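Side-chain contacts in CEP104 (Gallus gallus, PDB 5JO8), which is a centriolar protein whose TOG domain, an array of paired helices, probably binds tubulin or microtubules: residues Y65-L68 with M69-V73; T75-E78 with D79-N82; H246-A249 with I250-L254; K268-F271 with D272-K276. All blocks are in the same frame, centred on the assembly; numbering follows the deposited sequence.

Interaction 1. Residues Y65-L68 with M69-V73; sequences YKKL and MEMSV
Met69 lies across the ring of Tyr65 one helical turn earlier, and the ring offers it a face. The touching atom is CG: it stands 3.8 Å from the Tyr65 ring centroid and 18° off the ring normal, displaced toward the rim near CZ, which makes this a CH-pi contact. The sulfur is less directly placed, with SD 4.9 Å from the same centroid and 33° off the normal, an oblique Met-aromatic approach. With Tyr65 CG trans to the main-chain nitrogen (chi1 167°), the ring leans along the helix toward its C-terminal end, where Met69 crosses it.

On the polar side Lys66 and Glu70 form an i to i+4 salt bridge. The lysine chain stays extended until a final bend at its end turns NZ onto the carboxylate; the modelled NZ to OE2 separation is too short to be taken literally. A water links Glu70 OE1 to NZ, its bond to the lysine being weak. In the backbone, Met69 N donates to Tyr65 O at 3.0 Å.

The chain here leaves helix 54-69. Leu68 and Met71 pack against helix 77-94, whereas Tyr65 and Met69 meet helix 100-121 through Met112.

Interaction 2. Residues T75-E78 with D79-N82; sequences TPKE and DLRN
Thr75 and Leu80 make the close-packed part of this contact, where the chain enters helix 77-94. Thr75 CG2 and Leu80 CG approach to 3.7 Å, and Leu80 CD1 sits 3.4 Å from Thr75 O. With chi1 at -55°, CG2 lies trans to the main-chain nitrogen and meets Leu80, while OG1 is hydrogen-bonded to Ser72 O. Leu80 is buried, and its backbone nitrogen donates to Pro76 O at 3.1 Å, in the carbonyl plane. Pro76 occupies the N-cap position, so this is the first turn of a helix in the alpha-helical array of a TOG domain.

The outer side is polar and more exposed. Glu78 and Arg81 cross at about a right angle, with the carboxylate and guanidinium planes 55° apart, and the arginine grips one oxygen side-on with two nitrogens. Arg81 NH2 meets the anti lone pair of Glu78 OE1 at 2.7 Å; NE, at 3.0 Å from the same OE1, comes from above the carboxylate plane. Lys77 O lies over the centre of the guanidinium face, 3.8 Å above the plane. The carboxylate of Asp79, also exposed, lies beside the Pro76 ring, OD2 being 3.6 Å from Pro76 CG.

Interaction 3. Residues H246-A249 with I250-L254; sequences HKAA and ILEYL
Lys247 and Leu251, one turn apart, make the principal meeting of side chains across this short helix. Its apolar part is Leu251 CD1 against the lysine chain, 3.8 Å from Lys247 CG. The chain runs extended from chi1 to chi3, and its bend at chi4 (-59°) folds NZ back beside that methyl, with no bond between them. Ile250, buried, is tucked over the preceding backbone instead: its CG1 comes within 3.1 Å of His246 O, placed there by a chi1 of -59° that keeps this branch next to the main-chain nitrogen.

The hydrogen bonds belong to the backbone. Ile250 N donates to His246 O at 3.0 Å, and since His246 holds the N-cap position, this bond closes the first turn. Leu251 N to Lys247 O and Glu252 N to Ala248 O continue the i to i+4 ladder, whereas Tyr253 N to Ala249 O is weak, with an N-H...O angle of 121°. Ile250 O takes both Tyr253 N and Leu254 N, so an i+3 bond joins the i+4 one at the last turn.

Among polar groups, exposed Glu252 curls over Ala248 O, its CD 3.2 Å from that oxygen; Glu252 OE1 and Ala248 O are both acceptors, so no hydrogen bond joins them.

Helix 247-253 fits between several others. Ile250 meets Met217 of helix 213-223, Ile239 and Met242 of helix 229-245, and Phe274 of helix 265-276; Leu251 also reaches Tyr243 and Phe274.

Interaction 4. Residues K268-F271 with D272-K276; sequences KTLF and DGFTK
Leu270 and Phe274 are brought alongside each other by different chi1 values. At -152° the leucine sets CG far from its own nitrogen, beside its carbonyl carbon, while at -71° the phenylalanine keeps CG next to its nitrogen, which tips the ring back over the preceding turn. The two side chains point the same way, and Leu270 CG touches Phe274 CZ at 3.9 Å. The ring also lies with one face on Leu270 O, which is 3.3 Å above its plane and displaced toward the rim. That same oxygen accepts the hydrogen bond of Phe274 N, at 2.9 Å.

Phe271 reaches the same ring from another direction. Its CD1 comes within 3.9 Å of Phe274 CD2, but with centroids 6.0 Å apart and planes at 80° the pair is oblique, an apolar contact of ring atoms.

Lys268 and Asp272 meet on the more exposed flank. The direct salt bridge is long and weak, Lys268 NZ lying 3.5 Å from Asp272 OD2; a water modelled between them, too close to both to be taken at face value, may bridge the two. Lys268 CG also lies 3.4 Å from Asp272 OD2. Asp272 OD1 has its own salt bridge, to Arg262, so two positive groups share the carboxylate and would be expected to stabilise its charge.

Leu270 and Phe274 face helix 229-245, and Phe274 stacks on Tyr243 there. This is an amphipathic helix, with one apolar flank packed on its neighbours and a salt-bridged polar flank, as is usual in all-helical arrays.

The four contacts form two pairs near opposite ends of the elongated helical array. Interactions 1 and 2 come first along the chain, with centres 11 Å apart; they join the end of helix 54-69 to the start of helix 77-94 and touch where Met71 CB lies 3.9 Å from Leu80 CD2. Interactions 3 and 4 follow near the C-terminus, 13 Å apart, on helices 247-253 and 265-276, where Leu254 CD1 and Phe274 CE2 meet at 3.6 Å. The pairs lie across the chain's centre, their centres at least 50 Å apart, without touching. Each end thus has its own local packing between successive helices.

Interaction 1. Residues Y65-L68 with M69-V73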
loop_
_atom_site.group_PDB
_atom_site.type_symbol
_atom_site.label_atom_id
_atom_site.label_comp_id
_atom_site.label_asym_id
_atom_site.label_seq_id
_atom_site.Cartn_x
_atom_site.Cartn_y
_atom_site.Cartn_z
ATOM N N TYR A 65 -17.646 -8.321 7.397
ATOM C CA TYR A 65 -16.940 -9.535 7.028
ATOM C C TYR A 65 -17.915 -10.711 6.989
ATOM O O TYR A 65 -17.963 -11.460 6.017
ATOM C CB TYR A 65 -15.810 -9.813 8.032
ATOM C CG TYR A 65 -15.225 -11.202 7.914
ATOM C CD1 TYR A 65 -15.805 -12.278 8.587
ATOM C CD2 TYR A 65 -14.111 -11.451 7.122
ATOM C CE1 TYR A 65 -15.302 -13.547 8.472
ATOM C CE2 TYR A 65 -13.593 -12.737 7.006
ATOM C CZ TYR A 65 -14.198 -13.773 7.694
ATOM O OH TYR A 65 -13.715 -15.051 7.591
ATOM N N LYS A 66 -18.693 -10.878 8.053
ATOM C CA LYS A 66 -19.683 -11.949 8.083
ATOM C C LYS A 66 -20.724 -11.844 6.955
ATOM O O LYS A 66 -21.044 -12.847 6.301
ATOM C CB LYS A 66 -20.388 -11.980 9.435
ATOM C CG LYS A 66 -21.442 -13.070 9.539
ATOM C CD LYS A 66 -21.924 -13.192 10.969
ATOM C CE LYS A 66 -23.067 -14.182 11.089
ATOM N NZ LYS A 66 -22.637 -15.565 10.771
ATOM N N LYS A 67 -21.252 -10.646 6.726
ATOM C CA LYS A 67 -22.288 -10.460 5.702
ATOM C C LYS A 67 -21.751 -10.835 4.314
ATOM O O LYS A 67 -22.411 -11.547 3.549
ATOM C CB LYS A 67 -22.813 -9.021 5.716
ATOM C CG LYS A 67 -23.932 -8.739 4.704
ATOM C CD LYS A 67 -25.214 -9.445 5.093
ATOM C CE LYS A 67 -26.324 -9.175 4.086
ATOM N NZ LYS A 67 -26.630 -7.721 3.971
ATOM N N LEU A 68 -20.556 -10.361 3.974
ATOM C CA LEU A 68 -19.970 -10.716 2.684
ATOM C C LEU A 68 -19.635 -12.202 2.563
ATOM O O LEU A 68 -19.908 -12.798 1.519
ATOM C CB LEU A 68 -18.734 -9.866 2.389
ATOM C CG LEU A 68 -19.019 -8.540 1.675
ATOM C CD1 LEU A 68 -19.718 -7.565 2.606
ATOM C CD2 LEU A 68 -17.723 -7.925 1.135
ATOM N N MET A 69 -19.062 -12.801 3.615
ATOM C CA MET A 69 -18.686 -14.215 3.586
ATOM C C MET A 69 -19.900 -15.124 3.381
ATOM O O MET A 69 -19.793 -16.191 2.775
ATOM C CB MET A 69 -17.947 -14.623 4.874
ATOM C CG MET A 69 -16.477 -14.191 4.910
ATOM S SD MET A 69 -15.486 -15.035 3.665
ATOM C CE MET A 69 -15.510 -16.715 4.301
ATOM N N GLU A 70 -21.052 -14.691 3.868
ATOM C CA GLU A 70 -22.241 -15.537 3.828
ATOM C C GLU A 70 -23.141 -15.287 2.618
ATOM O O GLU A 70 -24.181 -15.928 2.475
ATOM C CB GLU A 70 -23.009 -15.441 5.148
ATOM C CG GLU A 70 -22.205 -16.029 6.301
ATOM C CD GLU A 70 -22.908 -15.950 7.646
ATOM O OE1 GLU A 70 -23.976 -15.301 7.737
ATOM O OE2 GLU A 70 -22.379 -16.546 8.612
ATOM N N MET A 71 -22.737 -14.379 1.728
ATOM C CA MET A 71 -23.506 -14.146 0.503
ATOM C C MET A 71 -23.480 -15.381 -0.387
ATOM O O MET A 71 -22.413 -15.893 -0.728
ATOM C CB MET A 71 -22.951 -12.951 -0.278
ATOM C CG MET A 71 -23.034 -11.635 0.452
ATOM S SD MET A 71 -24.704 -11.201 0.940
ATOM C CE MET A 71 -25.545 -11.240 -0.642
ATOM N N SER A 72 -24.668 -15.852 -0.759
ATOM C CA SER A 72 -24.796 -17.011 -1.633
ATOM C C SER A 72 -24.300 -16.681 -3.037
ATOM O O SER A 72 -24.363 -15.531 -3.467
ATOM C CB SER A 72 -26.254 -17.467 -1.691
ATOM O OG SER A 72 -26.461 -18.387 -2.750
ATOM N N VAL A 73 -23.807 -17.694 -3.745
ATOM C CA VAL A 73 -23.331 -17.502 -5.112
ATOM C C VAL A 73 -24.452 -17.118 -6.075
ATOM O O VAL A 73 -24.189 -16.620 -7.165
ATOM C CB VAL A 73 -22.552 -18.725 -5.626
ATOM C CG1 VAL A 73 -21.255 -18.899 -4.845
ATOM C CG2 VAL A 73 -23.426 -19.982 -5.552
HETATM O O HOH W 1 -25.775 -15.759 9.633
#

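Interaction 2. Residues T75-E78 with D79-N82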
loop_
_atom_site.group_PDB
_atom_site.type_symbol
_atom_site.label_atom_id
_atom_site.label_comp_id
_atom_site.label_asym_id
_atom_site.label_seq_id
_atom_site.Cartn_x
_atom_site.Cartn_y
_atom_site.Cartn_z
ATOM N N THR A 75 -26.512 -14.763 -5.580
ATOM C CA THR A 75 -26.770 -13.336 -5.461
ATOM C C THR A 75 -26.449 -12.665 -6.793
ATOM O O THR A 75 -25.410 -12.965 -7.388
ATOM C CB THR A 75 -25.865 -12.707 -4.374
ATOM O OG1 THR A 75 -26.032 -13.405 -3.129
ATOM C CG2 THR A 75 -26.189 -11.235 -4.194
ATOM N N PRO A 76 -27.337 -11.772 -7.277
ATOM C CA PRO A 76 -27.061 -11.069 -8.536
ATOM C C PRO A 76 -25.719 -10.363 -8.489
ATOM O O PRO A 76 -25.352 -9.817 -7.442
ATOM C CB PRO A 76 -28.194 -10.046 -8.621
ATOM C CG PRO A 76 -29.337 -10.740 -7.934
ATOM C CD PRO A 76 -28.692 -11.473 -6.774
ATOM N N LYS A 77 -24.990 -10.401 -9.593
ATOM C CA LYS A 77 -23.640 -9.842 -9.622
ATOM C C LYS A 77 -23.585 -8.363 -9.258
ATOM O O LYS A 77 -22.617 -7.910 -8.646
ATOM C CB LYS A 77 -23.006 -10.062 -10.995
ATOM C CG LYS A 77 -22.903 -11.522 -11.407
ATOM C CD LYS A 77 -22.082 -12.332 -10.413
ATOM C CE LYS A 77 -21.787 -13.721 -10.954
ATOM N NZ LYS A 77 -21.267 -14.654 -9.924
ATOM N N GLU A 78 -24.609 -7.609 -9.633
ATOM C CA GLU A 78 -24.640 -6.178 -9.376
ATOM C C GLU A 78 -24.711 -5.915 -7.870
ATOM O O GLU A 78 -24.068 -4.994 -7.362
ATOM C CB GLU A 78 -25.819 -5.529 -10.118
ATOM C CG GLU A 78 -25.937 -4.019 -9.944
ATOM C CD GLU A 78 -24.761 -3.244 -10.528
ATOM O OE1 GLU A 78 -24.017 -3.802 -11.365
ATOM O OE2 GLU A 78 -24.587 -2.066 -10.147
ATOM N N ASP A 79 -25.487 -6.738 -7.169
ATOM C CA ASP A 79 -25.604 -6.656 -5.718
ATOM C C ASP A 79 -24.283 -6.999 -5.054
ATOM O O ASP A 79 -23.870 -6.339 -4.104
ATOM C CB ASP A 79 -26.671 -7.611 -5.192
ATOM C CG ASP A 79 -28.075 -7.231 -5.632
ATOM O OD1 ASP A 79 -28.281 -6.095 -6.116
ATOM O OD2 ASP A 79 -28.978 -8.078 -5.472
ATOM N N LEU A 80 -23.642 -8.057 -5.530
ATOM C CA LEU A 80 -22.320 -8.410 -5.023
ATOM C C LEU A 80 -21.284 -7.313 -5.272
ATOM O O LEU A 80 -20.434 -7.063 -4.416
ATOM C CB LEU A 80 -21.845 -9.726 -5.621
ATOM C CG LEU A 80 -22.675 -10.970 -5.283
ATOM C CD1 LEU A 80 -22.361 -12.058 -6.294
ATOM C CD2 LEU A 80 -22.405 -11.444 -3.849
ATOM N N ARG A 81 -21.336 -6.655 -6.430
ATOM C CA ARG A 81 -20.419 -5.540 -6.698
ATOM C C ARG A 81 -20.693 -4.375 -5.763
ATOM O O ARG A 81 -19.771 -3.813 -5.185
ATOM C CB ARG A 81 -20.566 -5.027 -8.135
ATOM C CG ARG A 81 -19.816 -5.789 -9.206
ATOM C CD ARG A 81 -19.966 -5.089 -10.573
ATOM N NE ARG A 81 -21.323 -5.157 -11.133
ATOM C CZ ARG A 81 -21.774 -6.146 -11.905
ATOM N NH1 ARG A 81 -20.992 -7.175 -12.206
ATOM N NH2 ARG A 81 -23.020 -6.116 -12.368
ATOM N N ASN A 82 -21.957 -3.990 -5.636
ATOM C CA ASN A 82 -22.317 -2.878 -4.762
ATOM C C ASN A 82 -21.898 -3.157 -3.323
ATOM O O ASN A 82 -21.460 -2.259 -2.606
ATOM C CB ASN A 82 -23.820 -2.598 -4.826
ATOM C CG ASN A 82 -24.251 -2.087 -6.174
ATOM O OD1 ASN A 82 -23.442 -1.551 -6.934
ATOM N ND2 ASN A 82 -25.532 -2.244 -6.482
#

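Interaction 3. Residues H246-A249 with I250-L254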
loop_
_atom_site.group_PDB
_atom_site.type_symbol
_atom_site.label_atom_id
_atom_site.label_comp_id
_atom_site.label_asym_id
_atom_site.label_seq_id
_atom_site.Cartn_x
_atom_site.Cartn_y
_atom_site.Cartn_z
ATOM N N HIS A 246 22.502 -5.076 -13.777
ATOM C CA HIS A 246 22.258 -4.215 -14.934
ATOM C C HIS A 246 23.297 -3.107 -15.027
ATOM O O HIS A 246 22.954 -1.925 -15.106
ATOM C CB HIS A 246 20.865 -3.596 -14.835
ATOM C CG HIS A 246 19.770 -4.592 -14.600
ATOM N ND1 HIS A 246 19.249 -5.376 -15.607
ATOM C CD2 HIS A 246 19.088 -4.920 -13.477
ATOM C CE1 HIS A 246 18.298 -6.148 -15.113
ATOM N NE2 HIS A 246 18.181 -5.892 -13.823
ATOM N N LYS A 247 24.567 -3.496 -15.024
ATOM C CA LYS A 247 25.667 -2.544 -14.941
ATOM C C LYS A 247 25.584 -1.410 -15.975
ATOM O O LYS A 247 25.642 -0.232 -15.612
ATOM C CB LYS A 247 27.005 -3.276 -15.054
ATOM C CG LYS A 247 28.213 -2.367 -15.113
ATOM C CD LYS A 247 29.503 -3.164 -15.000
ATOM C CE LYS A 247 30.718 -2.275 -15.183
ATOM N NZ LYS A 247 30.701 -1.600 -16.507
ATOM N N ALA A 248 25.433 -1.776 -17.246
ATOM C CA ALA A 248 25.418 -0.802 -18.341
ATOM C C ALA A 248 24.283 0.204 -18.199
ATOM O O ALA A 248 24.503 1.413 -18.304
ATOM C CB ALA A 248 25.322 -1.514 -19.690
ATOM N N ALA A 249 23.078 -0.306 -17.952
ATOM C CA ALA A 249 21.888 0.532 -17.832
ATOM C C ALA A 249 22.015 1.520 -16.685
ATOM O O ALA A 249 21.637 2.684 -16.811
ATOM C CB ALA A 249 20.648 -0.331 -17.657
ATOM N N ILE A 250 22.568 1.060 -15.568
ATOM C CA ILE A 250 22.724 1.919 -14.407
ATOM C C ILE A 250 23.711 3.041 -14.681
ATOM O O ILE A 250 23.442 4.209 -14.384
ATOM C CB ILE A 250 23.114 1.108 -13.162
ATOM C CG1 ILE A 250 22.046 0.057 -12.844
ATOM C CG2 ILE A 250 23.349 2.036 -11.986
ATOM C CD1 ILE A 250 20.635 0.553 -12.911
ATOM N N LEU A 251 24.859 2.698 -15.254
ATOM C CA LEU A 251 25.862 3.710 -15.558
ATOM C C LEU A 251 25.361 4.725 -16.589
ATOM O O LEU A 251 25.724 5.903 -16.541
ATOM C CB LEU A 251 27.153 3.047 -16.040
ATOM C CG LEU A 251 27.874 2.249 -14.959
ATOM C CD1 LEU A 251 28.949 1.378 -15.592
ATOM C CD2 LEU A 251 28.470 3.192 -13.930
ATOM N N GLU A 252 24.533 4.255 -17.512
ATOM C CA GLU A 252 23.944 5.117 -18.534
ATOM C C GLU A 252 22.885 6.041 -17.947
ATOM O O GLU A 252 22.572 7.079 -18.525
ATOM C CB GLU A 252 23.352 4.269 -19.660
ATOM C CG GLU A 252 24.403 3.687 -20.607
ATOM C CD GLU A 252 23.916 2.439 -21.318
ATOM O OE1 GLU A 252 22.726 2.087 -21.158
ATOM O OE2 GLU A 252 24.728 1.803 -22.025
ATOM N N TYR A 253 22.339 5.671 -16.794
ATOM C CA TYR A 253 21.289 6.470 -16.185
ATOM C C TYR A 253 21.874 7.619 -15.386
ATOM O O TYR A 253 21.389 8.755 -15.441
ATOM C CB TYR A 253 20.411 5.594 -15.276
ATOM C CG TYR A 253 19.107 6.252 -14.885
ATOM C CD1 TYR A 253 17.984 6.124 -15.691
ATOM C CD2 TYR A 253 18.996 7.010 -13.728
ATOM C CE1 TYR A 253 16.780 6.741 -15.353
ATOM C CE2 TYR A 253 17.795 7.630 -13.378
ATOM C CZ TYR A 253 16.694 7.482 -14.196
ATOM O OH TYR A 253 15.503 8.087 -13.866
ATOM N N LEU A 254 22.918 7.302 -14.618
ATOM C CA LEU A 254 23.467 8.224 -13.649
ATOM C C LEU A 254 24.284 9.285 -14.346
ATOM O O LEU A 254 24.670 9.116 -15.516
ATOM C CB LEU A 254 24.331 7.445 -12.645
ATOM C CG LEU A 254 23.541 6.488 -11.752
ATOM C CD1 LEU A 254 24.480 5.493 -11.091
ATOM C CD2 LEU A 254 22.754 7.256 -10.687
#

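Interaction 4. Residues K268-F271 with D272-K276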
loop_
_atom_site.group_PDB
_atom_site.type_symbol
_atom_site.label_atom_id
_atom_site.label_comp_id
_atom_site.label_asym_id
_atom_site.label_seq_id
_atom_site.Cartn_x
_atom_site.Cartn_y
_atom_site.Cartn_z
ATOM N N LYS A 268 30.811 9.712 -4.721
ATOM C CA LYS A 268 32.031 9.001 -4.376
ATOM C C LYS A 268 31.663 7.596 -3.869
ATOM O O LYS A 268 32.177 6.596 -4.363
ATOM C CB LYS A 268 32.829 9.790 -3.333
ATOM C CG LYS A 268 34.147 9.154 -2.944
ATOM C CD LYS A 268 34.885 10.001 -1.918
ATOM C CE LYS A 268 35.980 9.204 -1.227
ATOM N NZ LYS A 268 37.022 8.733 -2.182
ATOM N N THR A 269 30.732 7.517 -2.923
ATOM C CA THR A 269 30.274 6.223 -2.415
ATOM C C THR A 269 29.696 5.339 -3.529
ATOM O O THR A 269 30.005 4.152 -3.625
ATOM C CB THR A 269 29.221 6.409 -1.301
ATOM O OG1 THR A 269 29.797 7.138 -0.210
ATOM C CG2 THR A 269 28.719 5.059 -0.796
ATOM N N LEU A 270 28.853 5.930 -4.370
ATOM C CA LEU A 270 28.215 5.209 -5.462
ATOM C C LEU A 270 29.246 4.626 -6.431
ATOM O O LEU A 270 29.263 3.417 -6.689
ATOM C CB LEU A 270 27.268 6.154 -6.213
ATOM C CG LEU A 270 26.031 5.621 -6.938
ATOM C CD1 LEU A 270 25.273 4.614 -6.087
ATOM C CD2 LEU A 270 25.123 6.789 -7.294
ATOM N N PHE A 271 30.102 5.490 -6.974
ATOM C CA PHE A 271 31.055 5.054 -7.999
ATOM C C PHE A 271 32.160 4.146 -7.438
ATOM O O PHE A 271 32.512 3.143 -8.066
ATOM C CB PHE A 271 31.618 6.249 -8.784
ATOM C CG PHE A 271 30.599 6.924 -9.668
ATOM C CD1 PHE A 271 29.973 6.222 -10.685
ATOM C CD2 PHE A 271 30.270 8.254 -9.479
ATOM C CE1 PHE A 271 29.030 6.836 -11.495
ATOM C CE2 PHE A 271 29.332 8.879 -10.291
ATOM C CZ PHE A 271 28.708 8.165 -11.295
ATOM N N ASP A 272 32.671 4.467 -6.252
ATOM C CA ASP A 272 33.630 3.567 -5.595
ATOM C C ASP A 272 32.995 2.211 -5.330
ATOM O O ASP A 272 33.634 1.168 -5.499
ATOM C CB ASP A 272 34.143 4.145 -4.278
ATOM C CG ASP A 272 35.141 5.257 -4.481
ATOM O OD1 ASP A 272 35.667 5.392 -5.609
ATOM O OD2 ASP A 272 35.394 5.990 -3.506
ATOM N N GLY A 273 31.732 2.235 -4.906
ATOM C CA GLY A 273 30.991 1.016 -4.654
ATOM C C GLY A 273 30.863 0.187 -5.912
ATOM O O GLY A 273 31.024 -1.029 -5.874
ATOM N N PHE A 274 30.560 0.844 -7.035
ATOM C CA PHE A 274 30.486 0.149 -8.307
ATOM C C PHE A 274 31.819 -0.540 -8.623
ATOM O O PHE A 274 31.855 -1.697 -9.049
ATOM C CB PHE A 274 30.144 1.120 -9.443
ATOM C CG PHE A 274 28.722 1.635 -9.431
ATOM C CD1 PHE A 274 27.720 1.012 -8.692
ATOM C CD2 PHE A 274 28.391 2.747 -10.189
ATOM C CE1 PHE A 274 26.416 1.507 -8.707
ATOM C CE2 PHE A 274 27.100 3.240 -10.213
ATOM C CZ PHE A 274 26.110 2.621 -9.474
ATOM N N THR A 275 32.907 0.194 -8.438
ATOM C CA THR A 275 34.233 -0.342 -8.714
ATOM C C THR A 275 34.579 -1.487 -7.752
ATOM O O THR A 275 35.254 -2.438 -8.138
ATOM C CB THR A 275 35.287 0.771 -8.682
ATOM O OG1 THR A 275 34.989 1.730 -9.705
ATOM C CG2 THR A 275 36.695 0.206 -8.923
ATOM N N LYS A 276 34.084 -1.410 -6.517
ATOM C CA LYS A 276 34.218 -2.521 -5.568
ATOM C C LYS A 276 33.475 -3.766 -6.053
ATOM O O LYS A 276 33.965 -4.885 -5.905
ATOM C CB LYS A 276 33.720 -2.116 -4.180
ATOM C CG LYS A 276 34.613 -1.109 -3.482
ATOM C CD LYS A 276 34.072 -0.710 -2.122
ATOM C CE LYS A 276 35.045 0.218 -1.406
ATOM N NZ LYS A 276 34.634 0.498 -0.001
HETATM O O HOH W 2 37.528 7.262 -4.019
#